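Local coordinates for protein acetyltransferase, GNAT family (PDB 3IWG) that probably transfers an acyl group, as a member of the GNAT acetyltransferase family, from an acyl-coenzyme A donor to an acceptor substrate, at residues Glu166-Leu169 with Thr170-Gly174; Gln216-Arg219 with Gly220-Ile223; Ser248-Val251 with Ala252-Lys255. All blocks are in the same frame, centred on the assembly; numbering follows the deposited sequence.

Interaction 1 of 3, residues Glu166-Leu169 with Thr170-Gly174; sequences EQWL and TQYYG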
# COMPACT_ATOMS: atom_id res chain seq x y z
N GLU A 166 8.91 6.76 -1.17
CA GLU A 166 9.13 5.65 -0.27
C GLU A 166 7.89 5.23 0.52
O GLU A 166 7.70 4.02 0.74
CB GLU A 166 10.33 5.94 0.69
CG GLU A 166 11.64 6.26 -0.10
CD GLU A 166 12.98 6.07 0.69
OE1 GLU A 166 12.96 5.59 1.85
OE2 GLU A 166 14.06 6.42 0.10
N GLN A 167 7.07 6.21 0.97
CA GLN A 167 5.85 5.88 1.70
C GLN A 167 4.95 4.99 0.82
O GLN A 167 4.47 3.94 1.21
CB GLN A 167 5.09 7.17 2.10
CG GLN A 167 5.79 8.10 3.08
CD GLN A 167 5.67 7.63 4.51
OE1 GLN A 167 5.81 6.42 4.80
NE2 GLN A 167 5.38 8.57 5.42
N TRP A 168 4.75 5.44 -0.40
CA TRP A 168 3.98 4.69 -1.40
C TRP A 168 4.53 3.27 -1.69
O TRP A 168 3.81 2.26 -1.59
CB TRP A 168 3.92 5.49 -2.68
CG TRP A 168 2.94 4.96 -3.60
CD1 TRP A 168 1.63 5.25 -3.64
CD2 TRP A 168 3.17 3.99 -4.64
NE1 TRP A 168 1.02 4.57 -4.64
CE2 TRP A 168 1.94 3.76 -5.25
CE3 TRP A 168 4.30 3.29 -5.08
CZ2 TRP A 168 1.79 2.88 -6.30
CZ3 TRP A 168 4.16 2.42 -6.09
CH2 TRP A 168 2.92 2.23 -6.72
N LEU A 169 5.82 3.21 -2.00
CA LEU A 169 6.53 1.94 -2.21
C LEU A 169 6.38 1.00 -1.02
O LEU A 169 6.23 -0.22 -1.20
CB LEU A 169 7.98 2.19 -2.49
CG LEU A 169 8.59 2.22 -3.87
CD1 LEU A 169 7.70 1.81 -5.05
CD2 LEU A 169 9.30 3.54 -4.11
N THR A 170 6.39 1.55 0.18
CA THR A 170 6.27 0.72 1.37
C THR A 170 4.93 0.00 1.37
O THR A 170 4.84 -1.20 1.69
CB THR A 170 6.46 1.56 2.67
OG1 THR A 170 7.71 2.25 2.61
CG2 THR A 170 6.43 0.67 3.93
N GLN A 171 3.88 0.70 0.95
CA GLN A 171 2.57 0.04 0.90
C GLN A 171 2.45 -0.87 -0.30
O GLN A 171 1.98 -1.99 -0.19
CB GLN A 171 1.41 1.06 0.88
CG GLN A 171 1.28 1.90 2.21
CD GLN A 171 1.08 1.06 3.47
OE1 GLN A 171 0.27 0.13 3.52
NE2 GLN A 171 1.80 1.43 4.52
N TYR A 172 2.89 -0.41 -1.44
CA TYR A 172 2.72 -1.20 -2.68
C TYR A 172 3.49 -2.52 -2.59
O TYR A 172 2.95 -3.61 -2.83
CB TYR A 172 3.23 -0.40 -3.83
CG TYR A 172 3.22 -1.11 -5.13
CD1 TYR A 172 2.08 -1.11 -5.92
CD2 TYR A 172 4.36 -1.74 -5.60
CE1 TYR A 172 2.08 -1.81 -7.14
CE2 TYR A 172 4.37 -2.43 -6.78
CZ TYR A 172 3.24 -2.46 -7.54
OH TYR A 172 3.26 -3.11 -8.73
N TYR A 173 4.72 -2.42 -2.13
CA TYR A 173 5.56 -3.58 -1.94
C TYR A 173 5.13 -4.42 -0.75
O TYR A 173 5.17 -5.61 -0.83
CB TYR A 173 7.02 -3.17 -1.85
CG TYR A 173 7.74 -2.90 -3.14
CD1 TYR A 173 7.36 -3.51 -4.35
CD2 TYR A 173 8.90 -2.13 -3.15
CE1 TYR A 173 8.10 -3.28 -5.53
CE2 TYR A 173 9.65 -1.91 -4.32
CZ TYR A 173 9.26 -2.49 -5.49
OH TYR A 173 10.03 -2.26 -6.59
N GLY A 174 4.62 -3.81 0.32
CA GLY A 174 4.12 -4.62 1.45
C GLY A 174 3.00 -5.54 1.01
O GLY A 174 2.92 -6.73 1.33
O HOH W 1 3.72 3.71 4.39
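Trp168 and Tyr172 sit one turn apart on helix 166-178 and send their rings off the same flank, side by side and pointing the same way. In both residues CG stands opposite the backbone N (chi1 -167° and 176°), and with matching second torsions as well the two planes come within 13° of parallel. The rings are slid so far that they barely overlap, with centroids 4.9 Å apart. Over the indole face lies Tyr172 CB, in a CH-pi contact 4.0 Å from the six-membered ring centroid of Trp168, while Trp168 CH2 comes within 3.5 Å of Tyr172 CD1. Leu169 CD1 lies at the edge of the Trp168 ring, in its plane, and 4.3 Å from Tyr173 CE2. Thr170 OG1 gives its proton to Glu166 O at 2.6 Å, and Thr170 N reaches the same oxygen from the opposite face of the carbonyl plane. A water bridges two glutamines one turn apart, accepting from Gln171 NE2 and donating to Gln167 O. The phenol of Tyr172 is held by Glu196, and Thr170 and Tyr173 face helix 151-162. Trp168, Gln171 and Tyr172 pack on Gln171 of the second subunit, and Gln167 packs on its Trp168. The chemistry therefore divides round the helix: threonine can pay for its hydroxyl within its own turn and still face a helix, whereas broad aromatic surface and flexible amides suit the subunit interface.

Interaction 2 of 3, residues Gln216-Arg219 with Gly220-Ile223; sequences QSNR and GQGI. With SO4 (sulfate ion), chain C.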
# COMPACT_ATOMS: atom_id res chain seq x y z
N GLN A 216 20.36 0.40 -11.64
CA GLN A 216 20.94 1.36 -12.58
C GLN A 216 22.45 1.18 -12.69
O GLN A 216 23.04 1.60 -13.65
CB GLN A 216 20.61 2.80 -12.16
CG GLN A 216 20.74 3.87 -13.25
CD GLN A 216 20.23 3.42 -14.68
OE1 GLN A 216 19.13 2.84 -14.83
NE2 GLN A 216 21.08 3.67 -15.72
N SER A 217 23.05 0.53 -11.70
CA SER A 217 24.49 0.18 -11.74
C SER A 217 24.84 -1.06 -12.60
O SER A 217 26.01 -1.42 -12.71
CB SER A 217 24.99 -0.07 -10.32
OG SER A 217 24.21 -1.06 -9.72
N ASN A 218 23.84 -1.70 -13.18
CA ASN A 218 24.01 -2.97 -13.88
C ASN A 218 23.16 -3.02 -15.15
O ASN A 218 22.68 -4.07 -15.53
CB ASN A 218 23.65 -4.13 -12.93
CG ASN A 218 24.67 -4.31 -11.82
OD1 ASN A 218 25.61 -5.12 -11.93
ND2 ASN A 218 24.52 -3.54 -10.76
N ARG A 219 22.98 -1.88 -15.80
CA ARG A 219 22.33 -1.86 -17.10
C ARG A 219 23.27 -2.43 -18.15
O ARG A 219 24.50 -2.31 -18.05
CB ARG A 219 21.88 -0.43 -17.48
CG ARG A 219 21.07 0.30 -16.33
CD ARG A 219 19.92 -0.55 -15.77
NE ARG A 219 19.00 -0.98 -16.81
CZ ARG A 219 17.99 -0.28 -17.30
NH1 ARG A 219 17.22 -0.82 -18.26
NH2 ARG A 219 17.68 0.92 -16.82
N GLY A 220 22.67 -3.00 -19.18
CA GLY A 220 23.43 -3.47 -20.34
C GLY A 220 24.18 -4.78 -20.10
O GLY A 220 25.12 -5.08 -20.82
N GLN A 221 23.78 -5.50 -19.05
CA GLN A 221 24.36 -6.78 -18.67
C GLN A 221 23.38 -7.94 -18.83
O GLN A 221 23.64 -9.03 -18.34
CB GLN A 221 24.81 -6.70 -17.21
CG GLN A 221 25.76 -5.57 -17.00
CD GLN A 221 26.33 -5.47 -15.61
OE1 GLN A 221 27.29 -4.73 -15.36
NE2 GLN A 221 25.79 -6.22 -14.72
N GLY A 222 22.23 -7.69 -19.47
CA GLY A 222 21.29 -8.74 -19.82
C GLY A 222 20.35 -9.14 -18.71
O GLY A 222 19.59 -10.09 -18.84
N ILE A 223 20.34 -8.37 -17.63
CA ILE A 223 19.66 -8.81 -16.44
C ILE A 223 18.18 -8.79 -16.65
O ILE A 223 17.52 -9.75 -16.24
CB ILE A 223 20.06 -7.99 -15.25
CG1 ILE A 223 21.56 -8.19 -14.98
CG2 ILE A 223 19.20 -8.37 -14.01
CD1 ILE A 223 22.08 -7.61 -13.64
S SO4 C . 18.80 -4.11 -19.06
O1 SO4 C . 19.93 -3.23 -18.76
O2 SO4 C . 17.51 -3.41 -18.96
O3 SO4 C . 18.90 -5.22 -18.15
O4 SO4 C . 18.81 -4.61 -20.46
O HOH W 2 21.38 -5.55 -17.30
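Arg219 and Gly220 hold between them a sulfate ion, probably from the crystallisation liquor, in the bend of this loop. Arg219 curls round to it, its chain bent at chi2 and chi3, and meets the anion with the edge of the guanidinium: Arg219 NH1 binds sulfate O2 at 2.7 Å in a nearly straight bond (169°), and Arg219 NE binds O1 at 3.1 Å. Gly220 N adds a bond of 2.8 Å to sulfate O1. The other end of the guanidinium is fixed in plane by Gln216, whose OE1 accepts from Arg219 NH2. A water accepts from Gln221 N and Ile223 N and lies within bonding distance of Asn218 O and sulfate O3. Gly220 and Gly222 both have positive phi, which glycine adopts easily. Across the turn the amides of Asn218 and Gln221 stand almost perpendicular, joined by a weak bond from Gln221 NE2 to Asn218 OD1 at 3.0 Å. Arg219, Gly222 and Ala224 fit the R/Q-x-x-G-x-G/A signature of GNAT enzymes, which binds the acetyl-CoA pyrophosphate, so the sulfate probably marks a phosphate site. Gly222 occupies the N-cap position of helix 223-237, and Ala224 N also binds the anion. The loop thus carries the chain from strand 207-214 into that helix, with Asn218 and Ile223 resting on strand 190-199.

Interaction 3 of 3, residues Ser248-Val251 with Ala252-Lys255; sequences SNNV and AAQK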
# COMPACT_ATOMS: atom_id res chain seq x y z
N SER A 248 6.45 3.94 -24.27
CA SER A 248 6.97 4.00 -25.64
C SER A 248 8.38 4.52 -25.70
O SER A 248 9.11 4.14 -26.59
CB SER A 248 6.06 4.77 -26.61
OG SER A 248 5.46 5.88 -26.00
N ASN A 249 8.80 5.37 -24.75
CA ASN A 249 10.20 5.84 -24.81
C ASN A 249 11.23 4.86 -24.13
O ASN A 249 12.44 5.08 -24.16
CB ASN A 249 10.32 7.28 -24.28
CG ASN A 249 10.26 7.38 -22.73
OD1 ASN A 249 9.95 6.41 -22.01
ND2 ASN A 249 10.55 8.58 -22.23
N ASN A 250 10.73 3.76 -23.55
CA ASN A 250 11.59 2.86 -22.78
C ASN A 250 12.18 1.79 -23.71
O ASN A 250 11.76 0.65 -23.76
CB ASN A 250 10.82 2.29 -21.61
CG ASN A 250 11.71 1.66 -20.57
OD1 ASN A 250 12.79 1.19 -20.84
ND2 ASN A 250 11.22 1.61 -19.37
N VAL A 251 13.18 2.21 -24.46
CA VAL A 251 13.83 1.37 -25.42
C VAL A 251 14.52 0.14 -24.82
O VAL A 251 14.45 -0.94 -25.41
CB VAL A 251 14.85 2.18 -26.23
CG1 VAL A 251 15.70 1.23 -27.13
CG2 VAL A 251 14.09 3.24 -27.06
N ALA A 252 15.19 0.30 -23.67
CA ALA A 252 15.84 -0.84 -23.04
C ALA A 252 14.80 -1.91 -22.64
O ALA A 252 14.99 -3.12 -22.88
CB ALA A 252 16.67 -0.42 -21.87
N ALA A 253 13.67 -1.45 -22.11
CA ALA A 253 12.62 -2.36 -21.69
C ALA A 253 12.08 -3.13 -22.87
O ALA A 253 11.87 -4.33 -22.78
CB ALA A 253 11.46 -1.63 -20.96
N GLN A 254 11.83 -2.42 -23.97
CA GLN A 254 11.20 -3.01 -25.14
C GLN A 254 12.13 -4.07 -25.68
O GLN A 254 11.69 -5.18 -26.03
CB GLN A 254 10.91 -1.95 -26.21
CG GLN A 254 9.78 -0.97 -25.79
CD GLN A 254 9.68 0.26 -26.71
OE1 GLN A 254 9.91 0.16 -27.92
NE2 GLN A 254 9.29 1.39 -26.15
N LYS A 255 13.42 -3.74 -25.72
CA LYS A 255 14.42 -4.66 -26.20
C LYS A 255 14.39 -5.92 -25.31
O LYS A 255 14.28 -7.00 -25.83
CB LYS A 255 15.80 -3.95 -26.24
CG LYS A 255 16.95 -4.68 -26.90
CD LYS A 255 18.36 -4.04 -26.50
CE LYS A 255 19.43 -4.13 -27.63
NZ LYS A 255 20.16 -5.45 -27.83
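Ser248, the first residue beyond strand 241-247, offers its carbonyl to Gln254. The bond from Gln254 NE2 to Ser248 O is 2.8 Å long, with the donor well above the carbonyl plane, although the oxygen lies close to the plane of the glutamine amide. Gln254 gets there because its chain runs extended beyond CG, and the same NH2 group also serves Glu247 O. The serine hydroxyl turns to Val122 O on strand 117-129. Asn249 carries the chain round, its O accepting a weak bond from Val251 N that closes an inverse gamma turn centred on Asn250. Asn250 is the N-cap. With CG opposite the backbone N (chi1 -165°), its side chain folds over the first turn, and Asn250 OD1 accepts from Ala253 N at 3.1 Å, again from above the amide plane. The methyl of Ala253 tucks against this carboxamide, Ala253 CB being 3.3 Å from Asn250 CG, while Asn250 ND2 is held by Glu247. Asn250 O accepts from Gln254 N at 3.1 Å. Val251 then begins the helix proper, its O accepting from Lys255 N at 3.0 Å. Asparagine suits the cap because its short amide can accept from the helix and donate backward, and alanine because its small methyl fits beneath that amide. Polar side chains thus tie the start of helix 251-259 to the end of the preceding strand.

In the fold
All three are local contacts within the GNAT-family region of the chain, yet their settings differ. Interaction 1 lies within one helix, partly buried between helix 151-162 and the second subunit, and combines aromatic and aliphatic packing with helix-internal polar bonds. Interactions 2 and 3 are surface contacts where a strand hands over to a helix, and both depend on polar groups at the helix N-terminus: an anion held by arginine and backbone N-H groups in 216-223, an asparagine cap in 248-255. The sulfate, bound by Gly220 N and Ala224 N, is also about 4 Å from the side chain of Ala252, and Arg219 NH1 lies 3.7 Å from Ala252 CB. Interaction 1 stands apart, its nearest atoms about 12 Å from interaction 2.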